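Local coordinates for formate-dependent phosphoribosylglycinamide formyltransferase (Mycobacterium tuberculosis H37Rv, PDB 6KHR), which belongs to the ATP-grasp superfamily, pairing an N-terminal parallel-sheet region with a mainly antiparallel ATP-grasp part, and appears as two copies in its assembly, at residues Arg28-Gly33 with Ile53-Tyr58; Arg287-Val292 with Ala330-Gly335; Ala104-Glu109 with Pro120-Val125. All blocks are in the same frame, centred on the assembly; numbering follows the deposited sequence.

Contacts 1 and 2 are buried, while contact 3 is only partly so. Contact 1 joins two neighbouring strands of the N-terminal parallel sheet and relies on main-chain hydrogen bonds with apolar side chains beside them. Contact 3 brings together two helices that follow later in the same region, with an apolar core and a carboxylate at its solvent-facing rim. Contact 2 sets a strand of the large antiparallel sheet against a helix end and depends on one arginine. The three meet: V29 of contact 1 packs on I333 and L334 of contact 2, L32 packs on L105 of contact 3, and the contact centres lie about 15 to 17 Å apart.

Contact 1: Arg28-Gly33 with Ile53-Tyr58; sequences RVMLLG and IAVDGY
M30 forms a ridge that fits between two bumps of the neighbouring strand, I53 and V55. Its CG lies 3.8 Å from V55 CG2 and 4.2 Å from I53 CB. With CG anti to the backbone N (chi1 -175°) and a bend only at chi3, the flexible thioether brings CE back to within 4.1 Å of I53 CD1. I53 in turn fills the hollow between M30 and the obliquely placed guanidinium of R28. Farther along, V55 fits beside L32, whose CD1 is 4.2 Å from V55 CB; branched and aliphatic residues suit this buried face, which strand 69-72 also lines through V71. The two strands run parallel, as the first and second strands of a Rossmann-like beta-alpha-beta unit whose connecting helix is 36-47. On the other face L31 packs against L41 and A42 of that helix, beside the small A54. Four main-chain bonds set the register, among them L31 N to I53 O at 2.8 Å and V55 N to L31 O at 3.0 Å. The last, G33 N to V55 O, is more bent, where the first strand ends at a positive phi that suits glycine, and D56 OD2 there accepts from the backbone N of S34.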
ATOM      1  N   ARG A  28      10.881  17.698   2.088  1.00 53.46           N
ATOM      2  CA  ARG A  28      11.921  16.685   1.950  1.00 53.31           C
ATOM      3  C   ARG A  28      12.056  15.915   3.256  1.00 55.13           C
ATOM      4  O   ARG A  28      12.324  16.506   4.310  1.00 52.57           O
ATOM      5  CB  ARG A  28      13.253  17.318   1.549  1.00 49.51           C
ATOM      6  CG  ARG A  28      13.622  17.134   0.068  1.00 70.56           C
ATOM      7  CD  ARG A  28      14.604  18.195  -0.429  1.00 85.94           C
ATOM      8  NE  ARG A  28      15.515  18.609   0.632  1.00 98.03           N
ATOM      9  CZ  ARG A  28      16.705  18.059   0.852  1.00108.58           C
ATOM     10  NH1 ARG A  28      17.142  17.080   0.070  1.00112.69           N
ATOM     11  NH2 ARG A  28      17.459  18.493   1.854  1.00107.89           N
ATOM     12  N   VAL A  29      11.842  14.608   3.185  1.00 59.12           N
ATOM     13  CA  VAL A  29      11.922  13.711   4.329  1.00 61.27           C
ATOM     14  C   VAL A  29      13.166  12.865   4.140  1.00 66.15           C
ATOM     15  O   VAL A  29      13.483  12.463   3.020  1.00 70.20           O
ATOM     16  CB  VAL A  29      10.661  12.825   4.450  1.00 51.26           C
ATOM     17  CG1 VAL A  29      10.683  12.007   5.737  1.00 33.64           C
ATOM     18  CG2 VAL A  29       9.395  13.662   4.373  1.00 34.25           C
ATOM     19  N   MET A  30      13.879  12.606   5.224  1.00 57.58           N
ATOM     20  CA  MET A  30      15.075  11.784   5.177  1.00 54.99           C
ATOM     21  C   MET A  30      14.847  10.567   6.055  1.00 50.14           C
ATOM     22  O   MET A  30      14.448  10.698   7.212  1.00 46.90           O
ATOM     23  CB  MET A  30      16.311  12.573   5.627  1.00 61.34           C
ATOM     24  CG  MET A  30      17.606  11.814   5.479  1.00 74.88           C
ATOM     25  SD  MET A  30      19.055  12.706   6.075  1.00 80.98           S
ATOM     26  CE  MET A  30      19.246  13.953   4.808  1.00 77.70           C
ATOM     27  N   LEU A  31      15.095   9.390   5.502  1.00 55.33           N
ATOM     28  CA  LEU A  31      14.850   8.125   6.182  1.00 53.63           C
ATOM     29  C   LEU A  31      16.182   7.508   6.593  1.00 54.84           C
ATOM     30  O   LEU A  31      16.976   7.098   5.743  1.00 57.64           O
ATOM     31  CB  LEU A  31      14.076   7.171   5.278  1.00 52.80           C
ATOM     32  CG  LEU A  31      12.655   7.541   4.869  1.00 50.37           C
ATOM     33  CD1 LEU A  31      12.129   6.455   3.978  1.00 49.14           C
ATOM     34  CD2 LEU A  31      11.773   7.682   6.079  1.00 48.50           C
ATOM     35  N   LEU A  32      16.420   7.432   7.898  1.00 53.48           N
ATOM     36  CA  LEU A  32      17.575   6.712   8.423  1.00 52.85           C
ATOM     37  C   LEU A  32      17.222   5.227   8.479  1.00 56.30           C
ATOM     38  O   LEU A  32      16.413   4.789   9.313  1.00 49.83           O
ATOM     39  CB  LEU A  32      17.968   7.260   9.794  1.00 54.16           C
ATOM     40  CG  LEU A  32      18.918   8.467   9.874  1.00 59.17           C
ATOM     41  CD1 LEU A  32      18.936   9.306   8.602  1.00 52.79           C
ATOM     42  CD2 LEU A  32      18.597   9.341  11.081  1.00 55.48           C
ATOM     43  N   GLY A  33      17.805   4.459   7.574  1.00 60.31           N
ATOM     44  CA  GLY A  33      17.451   3.063   7.394  1.00 65.15           C
ATOM     45  C   GLY A  33      16.752   2.897   6.058  1.00 69.42           C
ATOM     46  O   GLY A  33      15.938   3.736   5.649  1.00 67.80           O
ATOM     47  N   ILE A  53      14.726  11.057   0.821  1.00 50.77           N
ATOM     48  CA  ILE A  53      16.124  10.658   0.795  1.00 52.03           C
ATOM     49  C   ILE A  53      16.251   9.391   1.629  1.00 49.92           C
ATOM     50  O   ILE A  53      15.880   9.384   2.807  1.00 56.20           O
ATOM     51  CB  ILE A  53      17.017  11.773   1.354  1.00 68.47           C
ATOM     52  CG1 ILE A  53      16.744  13.084   0.618  1.00 68.07           C
ATOM     53  CG2 ILE A  53      18.485  11.373   1.311  1.00 80.54           C
ATOM     54  CD1 ILE A  53      16.861  14.297   1.521  1.00 63.01           C
ATOM     55  N   ALA A  54      16.767   8.323   1.032  1.00 50.41           N
ATOM     56  CA  ALA A  54      16.979   7.072   1.750  1.00 57.69           C
ATOM     57  C   ALA A  54      18.460   6.923   2.086  1.00 59.90           C
ATOM     58  O   ALA A  54      19.315   6.920   1.191  1.00 58.74           O
ATOM     59  CB  ALA A  54      16.477   5.872   0.948  1.00 50.62           C
ATOM     60  N   VAL A  55      18.752   6.803   3.376  1.00 63.58           N
ATOM     61  CA  VAL A  55      20.110   6.690   3.890  1.00 74.93           C
ATOM     62  C   VAL A  55      20.285   5.294   4.460  1.00 80.37           C
ATOM     63  O   VAL A  55      19.390   4.780   5.140  1.00 77.49           O
ATOM     64  CB  VAL A  55      20.398   7.757   4.966  1.00 67.32           C
ATOM     65  CG1 VAL A  55      21.813   7.625   5.457  1.00 56.07           C
ATOM     66  CG2 VAL A  55      20.136   9.158   4.426  1.00 63.63           C
ATOM     67  N   ASP A  56      21.433   4.678   4.181  1.00 83.50           N
ATOM     68  CA  ASP A  56      21.787   3.419   4.822  1.00 84.90           C
ATOM     69  C   ASP A  56      23.295   3.224   4.727  1.00 84.53           C
ATOM     70  O   ASP A  56      24.011   4.051   4.156  1.00 88.66           O
ATOM     71  CB  ASP A  56      21.024   2.242   4.212  1.00 84.31           C
ATOM     72  CG  ASP A  56      20.840   1.101   5.201  1.00 86.82           C
ATOM     73  OD1 ASP A  56      21.772   0.876   6.013  1.00 84.96           O
ATOM     74  OD2 ASP A  56      19.769   0.451   5.183  1.00 85.86           O
ATOM     75  N   GLY A  57      23.771   2.118   5.306  1.00 75.92           N
ATOM     76  CA  GLY A  57      25.185   1.782   5.320  1.00 69.54           C
ATOM     77  C   GLY A  57      25.754   1.210   4.032  1.00 80.84           C
ATOM     78  O   GLY A  57      26.852   1.599   3.627  1.00 86.73           O
ATOM     79  N   TYR A  58      25.027   0.299   3.378  1.00 81.91           N
ATOM     80  CA  TYR A  58      25.477  -0.435   2.197  1.00 78.75           C
ATOM     81  C   TYR A  58      24.807   0.108   0.936  1.00 87.75           C
ATOM     82  O   TYR A  58      23.966   1.009   0.979  1.00 94.60           O
ATOM     83  CB  TYR A  58      25.204  -1.934   2.354  1.00 69.32           C
ATOM     84  CG  TYR A  58      23.744  -2.290   2.533  1.00 72.39           C
ATOM     85  CD1 TYR A  58      23.076  -2.000   3.720  1.00 65.62           C
ATOM     86  CD2 TYR A  58      23.033  -2.931   1.521  1.00 75.75           C
ATOM     87  CE1 TYR A  58      21.740  -2.329   3.892  1.00 66.64           C
ATOM     88  CE2 TYR A  58      21.687  -3.266   1.690  1.00 72.08           C
ATOM     89  CZ  TYR A  58      21.052  -2.962   2.872  1.00 72.37           C
ATOM     90  OH  TYR A  58      19.731  -3.287   3.049  1.00 78.19           O
TER

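Contact 2: Arg287-Val292 with Ala330-Gly335; sequences RGVFGV and ARAILG
R287 reaches across to the C-terminal end of helix 325-334 and donates to two carbonyls of its last turn. NE lies 2.8 Å from A332 O and approaches almost in line with the C=O bond (172°), although the oxygen is tilted out of the guanidinium plane. NH2 bonds to I333 O from 44° above that carbonyl plane; the modelled separation is unusually short, so its exact length is doubtful. A bend at chi3 turns the guanidinium so that NE and NH2 each find their own carbonyl, and a long side chain with several N-H groups can serve two carbonyls of the last turn at once. G335 CA lies over one face of the guanidinium, 3.8 Å above its plane and toward the rim, a place where the lack of a side chain helps the close approach.

Below the arginine, A332 CB rests 4.1 Å from G288 O and 4.3 Å from V289 CG2, and its small methyl lets strand and helix come close together. A332 O is gripped twice, since G335 N also donates to it at 3.1 Å. Behind these residues, G288 is held in the sheet by backbone bonding to C232, and E117 gives R287 NH1 a long, weak ion pair. The helix is positioned by I333, which packs on F92 and V94, by A330 against helix 36-47, and by R331, which forms a salt bridge with D381 of the second subunit.

The positive charge near the helix end probably stabilises the partial negative charge of the carbonyls there. The turn itself, closed by glycine at positive phi with two bonds back into the helix, is a Schellman motif, here with two carbonyls of the last turn also bonded by an arginine that sits just before a strand of the ATP-grasp domain.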
ATOM      1  N   ARG A 287       5.556  13.618  17.555  1.00 53.04           N
ATOM      2  CA  ARG A 287       4.740  12.940  16.565  1.00 46.00           C
ATOM      3  C   ARG A 287       5.347  11.586  16.201  1.00 40.06           C
ATOM      4  O   ARG A 287       6.554  11.376  16.301  1.00 44.63           O
ATOM      5  CB  ARG A 287       4.598  13.817  15.324  1.00 37.50           C
ATOM      6  CG  ARG A 287       3.214  14.417  15.163  1.00 34.03           C
ATOM      7  CD  ARG A 287       3.226  15.638  14.280  1.00 46.24           C
ATOM      8  NE  ARG A 287       4.252  15.562  13.251  1.00 57.02           N
ATOM      9  CZ  ARG A 287       4.924  16.612  12.793  1.00 65.16           C
ATOM     10  NH1 ARG A 287       4.689  17.814  13.289  1.00 64.19           N
ATOM     11  NH2 ARG A 287       5.836  16.458  11.845  1.00 61.67           N
ATOM     12  N   GLY A 288       4.503  10.659  15.784  1.00 44.27           N
ATOM     13  CA  GLY A 288       5.017   9.389  15.319  1.00 43.94           C
ATOM     14  C   GLY A 288       3.990   8.283  15.400  1.00 34.20           C
ATOM     15  O   GLY A 288       2.838   8.486  15.781  1.00 41.66           O
ATOM     16  N   VAL A 289       4.441   7.099  15.006  1.00 44.14           N
ATOM     17  CA  VAL A 289       3.660   5.881  15.103  1.00 42.46           C
ATOM     18  C   VAL A 289       4.412   4.957  16.038  1.00 34.87           C
ATOM     19  O   VAL A 289       5.588   4.648  15.803  1.00 46.62           O
ATOM     20  CB  VAL A 289       3.440   5.211  13.738  1.00 38.67           C
ATOM     21  CG1 VAL A 289       2.772   3.923  13.936  1.00 42.54           C
ATOM     22  CG2 VAL A 289       2.567   6.072  12.883  1.00 33.41           C
ATOM     23  N   PHE A 290       3.758   4.545  17.105  1.00 46.15           N
ATOM     24  CA  PHE A 290       4.410   3.756  18.134  1.00 49.53           C
ATOM     25  C   PHE A 290       3.743   2.394  18.199  1.00 45.96           C
ATOM     26  O   PHE A 290       2.516   2.290  18.118  1.00 49.44           O
ATOM     27  CB  PHE A 290       4.343   4.462  19.497  1.00 46.16           C
ATOM     28  CG  PHE A 290       5.033   5.801  19.529  1.00 39.02           C
ATOM     29  CD1 PHE A 290       4.460   6.916  18.922  1.00 44.18           C
ATOM     30  CD2 PHE A 290       6.252   5.951  20.181  1.00 49.78           C
ATOM     31  CE1 PHE A 290       5.090   8.142  18.954  1.00 45.32           C
ATOM     32  CE2 PHE A 290       6.894   7.188  20.213  1.00 48.96           C
ATOM     33  CZ  PHE A 290       6.307   8.282  19.598  1.00 49.49           C
ATOM     34  N   GLY A 291       4.567   1.347  18.312  1.00 38.90           N
ATOM     35  CA  GLY A 291       4.081   0.015  18.566  1.00 37.03           C
ATOM     36  C   GLY A 291       4.337  -0.332  20.019  1.00 50.38           C
ATOM     37  O   GLY A 291       5.483  -0.312  20.486  1.00 49.67           O
ATOM     38  N   VAL A 292       3.267  -0.608  20.741  1.00 46.44           N
ATOM     39  CA  VAL A 292       3.378  -0.863  22.172  1.00 51.17           C
ATOM     40  C   VAL A 292       3.098  -2.332  22.386  1.00 42.75           C
ATOM     41  O   VAL A 292       2.013  -2.821  22.037  1.00 32.78           O
ATOM     42  CB  VAL A 292       2.424   0.007  22.996  1.00 43.25           C
ATOM     43  CG1 VAL A 292       2.370  -0.494  24.415  1.00 41.35           C
ATOM     44  CG2 VAL A 292       2.873   1.421  22.969  1.00 43.87           C
ATOM     45  N   ALA A 330       3.499   7.914   7.307  1.00 36.25           N
ATOM     46  CA  ALA A 330       3.695   9.012   6.371  1.00 37.36           C
ATOM     47  C   ALA A 330       2.895  10.238   6.802  1.00 44.32           C
ATOM     48  O   ALA A 330       3.428  11.354   6.827  1.00 43.73           O
ATOM     49  CB  ALA A 330       3.331   8.587   4.951  1.00 29.62           C
ATOM     50  N   ARG A 331       1.626  10.050   7.190  1.00 41.03           N
ATOM     51  CA  ARG A 331       0.822  11.206   7.605  1.00 39.80           C
ATOM     52  C   ARG A 331       1.322  11.814   8.915  1.00 38.92           C
ATOM     53  O   ARG A 331       1.334  13.047   9.058  1.00 37.00           O
ATOM     54  CB  ARG A 331      -0.651  10.825   7.711  1.00 29.84           C
ATOM     55  CG  ARG A 331      -1.243  10.413   6.389  1.00 29.82           C
ATOM     56  CD  ARG A 331      -2.767  10.308   6.462  1.00 35.79           C
ATOM     57  NE  ARG A 331      -3.348   9.834   5.209  1.00 40.71           N
ATOM     58  CZ  ARG A 331      -4.627   9.979   4.867  1.00 38.50           C
ATOM     59  NH1 ARG A 331      -5.476  10.591   5.688  1.00 30.29           N
ATOM     60  NH2 ARG A 331      -5.057   9.515   3.704  1.00 38.94           N
ATOM     61  N   ALA A 332       1.777  10.974   9.862  1.00 33.87           N
ATOM     62  CA  ALA A 332       2.271  11.474  11.153  1.00 42.18           C
ATOM     63  C   ALA A 332       3.545  12.297  10.990  1.00 45.77           C
ATOM     64  O   ALA A 332       3.687  13.358  11.605  1.00 43.37           O
ATOM     65  CB  ALA A 332       2.523  10.309  12.113  1.00 46.57           C
ATOM     66  N   ILE A 333       4.493  11.807  10.187  1.00 42.81           N
ATOM     67  CA  ILE A 333       5.724  12.545   9.908  1.00 39.06           C
ATOM     68  C   ILE A 333       5.397  13.946   9.422  1.00 40.99           C
ATOM     69  O   ILE A 333       6.015  14.930   9.843  1.00 33.26           O
ATOM     70  CB  ILE A 333       6.573  11.793   8.868  1.00 31.57           C
ATOM     71  CG1 ILE A 333       7.248  10.580   9.486  1.00 34.66           C
ATOM     72  CG2 ILE A 333       7.597  12.716   8.219  1.00 32.53           C
ATOM     73  CD1 ILE A 333       7.734   9.651   8.451  1.00 41.58           C
ATOM     74  N   LEU A 334       4.438  14.050   8.512  1.00 42.82           N
ATOM     75  CA  LEU A 334       4.107  15.305   7.866  1.00 53.28           C
ATOM     76  C   LEU A 334       3.052  16.098   8.627  1.00 50.25           C
ATOM     77  O   LEU A 334       2.693  17.197   8.185  1.00 44.55           O
ATOM     78  CB  LEU A 334       3.631  15.040   6.426  1.00 53.15           C
ATOM     79  CG  LEU A 334       4.595  14.415   5.400  1.00 50.93           C
ATOM     80  CD1 LEU A 334       3.872  14.193   4.090  1.00 33.03           C
ATOM     81  CD2 LEU A 334       5.855  15.257   5.169  1.00 34.04           C
ATOM     82  N   GLY A 335       2.528  15.567   9.731  1.00 35.22           N
ATOM     83  CA  GLY A 335       1.604  16.335  10.559  1.00 36.37           C
ATOM     84  C   GLY A 335       0.214  16.458   9.983  1.00 40.85           C
ATOM     85  O   GLY A 335      -0.426  17.507  10.122  1.00 65.39           O
TER

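Contact 3: Ala104-Glu109 with Pro120-Val125; sequences ALDAVE and PNARAV
The first turn of helix 122-129 packs against helix 102-109 as an N-terminal helix end met by a side chain from another helix. N121 holds the N-cap position but makes no capping bond with its side chain; separately, E109 OE2 accepts from A122 N at 3.1 Å. The N-H points nearly straight at the oxygen (170°), yet reaches it from above the carboxylate plane, 63° out of it. An extended chain beyond CG lets E109 span the gap between the helices, with CD 3.8 Å from A122 CB.

A122 is the bump of this contact. Its methyl slots among L105, D106 and E109, with L105 CB at 4.1 Å and D106 OD1 at 3.7 Å, and alanine suits a site where a turn of one helix nearly touches the other. Farther inside, L105 CD2 meets V125 CG1 at 4.2 Å, the two side chains crossing at about a right angle, while L105 also packs on L118 of strand 117-118. D106 OD2 has a long, weak ion pair with R126. Since a helix start carries partial positive charge, the carboxylate of E109 probably gains from lying there, and it gives one first-turn N-H, that of A122, an acceptor from the other helix.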
ATOM      1  N   ALA A 104      24.319  11.845  17.322  1.00 81.74           N
ATOM      2  CA  ALA A 104      24.186  12.651  16.112  1.00 76.60           C
ATOM      3  C   ALA A 104      22.786  13.235  15.989  1.00 77.57           C
ATOM      4  O   ALA A 104      22.621  14.368  15.520  1.00 77.32           O
ATOM      5  CB  ALA A 104      24.531  11.823  14.877  1.00 70.94           C
ATOM      6  N   LEU A 105      21.762  12.485  16.411  1.00 75.18           N
ATOM      7  CA  LEU A 105      20.396  12.995  16.319  1.00 77.67           C
ATOM      8  C   LEU A 105      20.173  14.149  17.289  1.00 83.86           C
ATOM      9  O   LEU A 105      19.493  15.126  16.952  1.00 84.97           O
ATOM     10  CB  LEU A 105      19.380  11.882  16.590  1.00 72.92           C
ATOM     11  CG  LEU A 105      19.043  10.849  15.513  1.00 68.16           C
ATOM     12  CD1 LEU A 105      19.764  11.120  14.209  1.00 58.20           C
ATOM     13  CD2 LEU A 105      19.352   9.454  16.033  1.00 73.78           C
ATOM     14  N   ASP A 106      20.714  14.047  18.504  1.00 91.04           N
ATOM     15  CA  ASP A 106      20.536  15.134  19.461  1.00102.06           C
ATOM     16  C   ASP A 106      21.307  16.378  19.037  1.00 97.13           C
ATOM     17  O   ASP A 106      20.903  17.500  19.374  1.00 97.64           O
ATOM     18  CB  ASP A 106      20.933  14.686  20.868  1.00110.30           C
ATOM     19  CG  ASP A 106      19.719  14.460  21.769  1.00116.21           C
ATOM     20  OD1 ASP A 106      18.783  15.294  21.734  1.00116.42           O
ATOM     21  OD2 ASP A 106      19.691  13.445  22.501  1.00117.67           O
ATOM     22  N   ALA A 107      22.392  16.206  18.283  1.00 90.47           N
ATOM     23  CA  ALA A 107      23.060  17.353  17.679  1.00 79.33           C
ATOM     24  C   ALA A 107      22.111  18.125  16.767  1.00 73.42           C
ATOM     25  O   ALA A 107      21.999  19.351  16.870  1.00 76.77           O
ATOM     26  CB  ALA A 107      24.295  16.894  16.903  1.00 76.53           C
ATOM     27  N   VAL A 108      21.410  17.415  15.877  1.00 68.15           N
ATOM     28  CA  VAL A 108      20.518  18.080  14.932  1.00 72.98           C
ATOM     29  C   VAL A 108      19.368  18.763  15.664  1.00 78.76           C
ATOM     30  O   VAL A 108      19.008  19.909  15.360  1.00 82.26           O
ATOM     31  CB  VAL A 108      20.006  17.081  13.880  1.00 79.34           C
ATOM     32  CG1 VAL A 108      18.969  17.734  12.970  1.00 83.82           C
ATOM     33  CG2 VAL A 108      21.174  16.536  13.067  1.00 81.67           C
ATOM     34  N   GLU A 109      18.769  18.073  16.639  1.00 83.80           N
ATOM     35  CA  GLU A 109      17.778  18.721  17.493  1.00 89.07           C
ATOM     36  C   GLU A 109      18.353  19.976  18.141  1.00 99.45           C
ATOM     37  O   GLU A 109      17.758  21.058  18.059  1.00101.72           O
ATOM     38  CB  GLU A 109      17.279  17.753  18.560  1.00 94.66           C
ATOM     39  CG  GLU A 109      16.017  17.013  18.162  1.00113.00           C
ATOM     40  CD  GLU A 109      15.256  16.476  19.360  1.00126.54           C
ATOM     41  OE1 GLU A 109      15.724  16.696  20.504  1.00131.97           O
ATOM     42  OE2 GLU A 109      14.190  15.846  19.154  1.00127.03           O
ATOM     43  N   PRO A 120      10.555  10.163  14.755  1.00 61.77           N
ATOM     44  CA  PRO A 120      10.293  10.580  16.112  1.00 52.85           C
ATOM     45  C   PRO A 120      11.406  11.432  16.724  1.00 54.19           C
ATOM     46  O   PRO A 120      12.397  11.555  16.123  1.00 53.94           O
ATOM     47  CB  PRO A 120      10.226   9.230  16.821  1.00 51.16           C
ATOM     48  CG  PRO A 120      11.190   8.371  16.082  1.00 50.24           C
ATOM     49  CD  PRO A 120      11.087   8.819  14.652  1.00 55.42           C
ATOM     50  N   ASN A 121      11.165  11.954  17.924  1.00 58.24           N
ATOM     51  CA  ASN A 121      12.084  12.794  18.733  1.00 55.13           C
ATOM     52  C   ASN A 121      13.353  12.035  19.077  1.00 59.77           C
ATOM     53  O   ASN A 121      13.282  10.845  19.248  1.00 66.22           O
ATOM     54  CB  ASN A 121      11.584  12.925  20.164  1.00 56.88           C
ATOM     55  CG  ASN A 121      10.505  13.959  20.334  1.00 72.83           C
ATOM     56  OD1 ASN A 121      10.204  14.690  19.413  1.00 86.31           O
ATOM     57  ND2 ASN A 121       9.930  14.031  21.512  1.00 62.89           N
ATOM     58  N   ALA A 122      14.456  12.740  19.263  1.00 62.54           N
ATOM     59  CA  ALA A 122      15.695  12.054  19.663  1.00 60.71           C
ATOM     60  C   ALA A 122      15.471  11.489  21.051  1.00 59.12           C
ATOM     61  O   ALA A 122      16.119  10.542  21.401  1.00 64.07           O
ATOM     62  CB  ALA A 122      16.843  12.992  19.633  1.00 57.22           C
ATOM     63  N   ARG A 123      14.588  12.115  21.814  1.00 65.82           N
ATOM     64  CA  ARG A 123      14.201  11.552  23.105  1.00 76.54           C
ATOM     65  C   ARG A 123      13.694  10.120  22.945  1.00 75.45           C
ATOM     66  O   ARG A 123      14.214   9.186  23.565  1.00 85.94           O
ATOM     67  CB  ARG A 123      13.132  12.427  23.765  1.00 76.65           C
ATOM     68  CG  ARG A 123      12.265  11.674  24.776  1.00 83.90           C
ATOM     69  CD  ARG A 123      11.850  12.551  25.948  1.00 89.17           C
ATOM     70  NE  ARG A 123      11.183  11.787  27.003  1.00 96.14           N
ATOM     71  CZ  ARG A 123      11.822  11.092  27.940  1.00 98.66           C
ATOM     72  NH1 ARG A 123      13.147  11.055  27.960  1.00 96.86           N
ATOM     73  NH2 ARG A 123      11.135  10.429  28.861  1.00 91.88           N
ATOM     74  N   ALA A 124      12.687   9.933  22.093  1.00 61.34           N
ATOM     75  CA  ALA A 124      12.077   8.618  21.939  1.00 59.34           C
ATOM     76  C   ALA A 124      13.084   7.599  21.423  1.00 62.32           C
ATOM     77  O   ALA A 124      13.108   6.451  21.888  1.00 65.50           O
ATOM     78  CB  ALA A 124      10.875   8.709  21.004  1.00 64.05           C
ATOM     79  N   VAL A 125      13.918   7.999  20.459  1.00 54.34           N
ATOM     80  CA  VAL A 125      14.937   7.102  19.919  1.00 56.39           C
ATOM     81  C   VAL A 125      15.878   6.644  21.026  1.00 59.93           C
ATOM     82  O   VAL A 125      16.192   5.455  21.143  1.00 61.06           O
ATOM     83  CB  VAL A 125      15.703   7.788  18.765  1.00 56.31           C
ATOM     84  CG1 VAL A 125      16.917   6.971  18.326  1.00 50.39           C
ATOM     85  CG2 VAL A 125      14.784   8.058  17.579  1.00 51.09           C
TER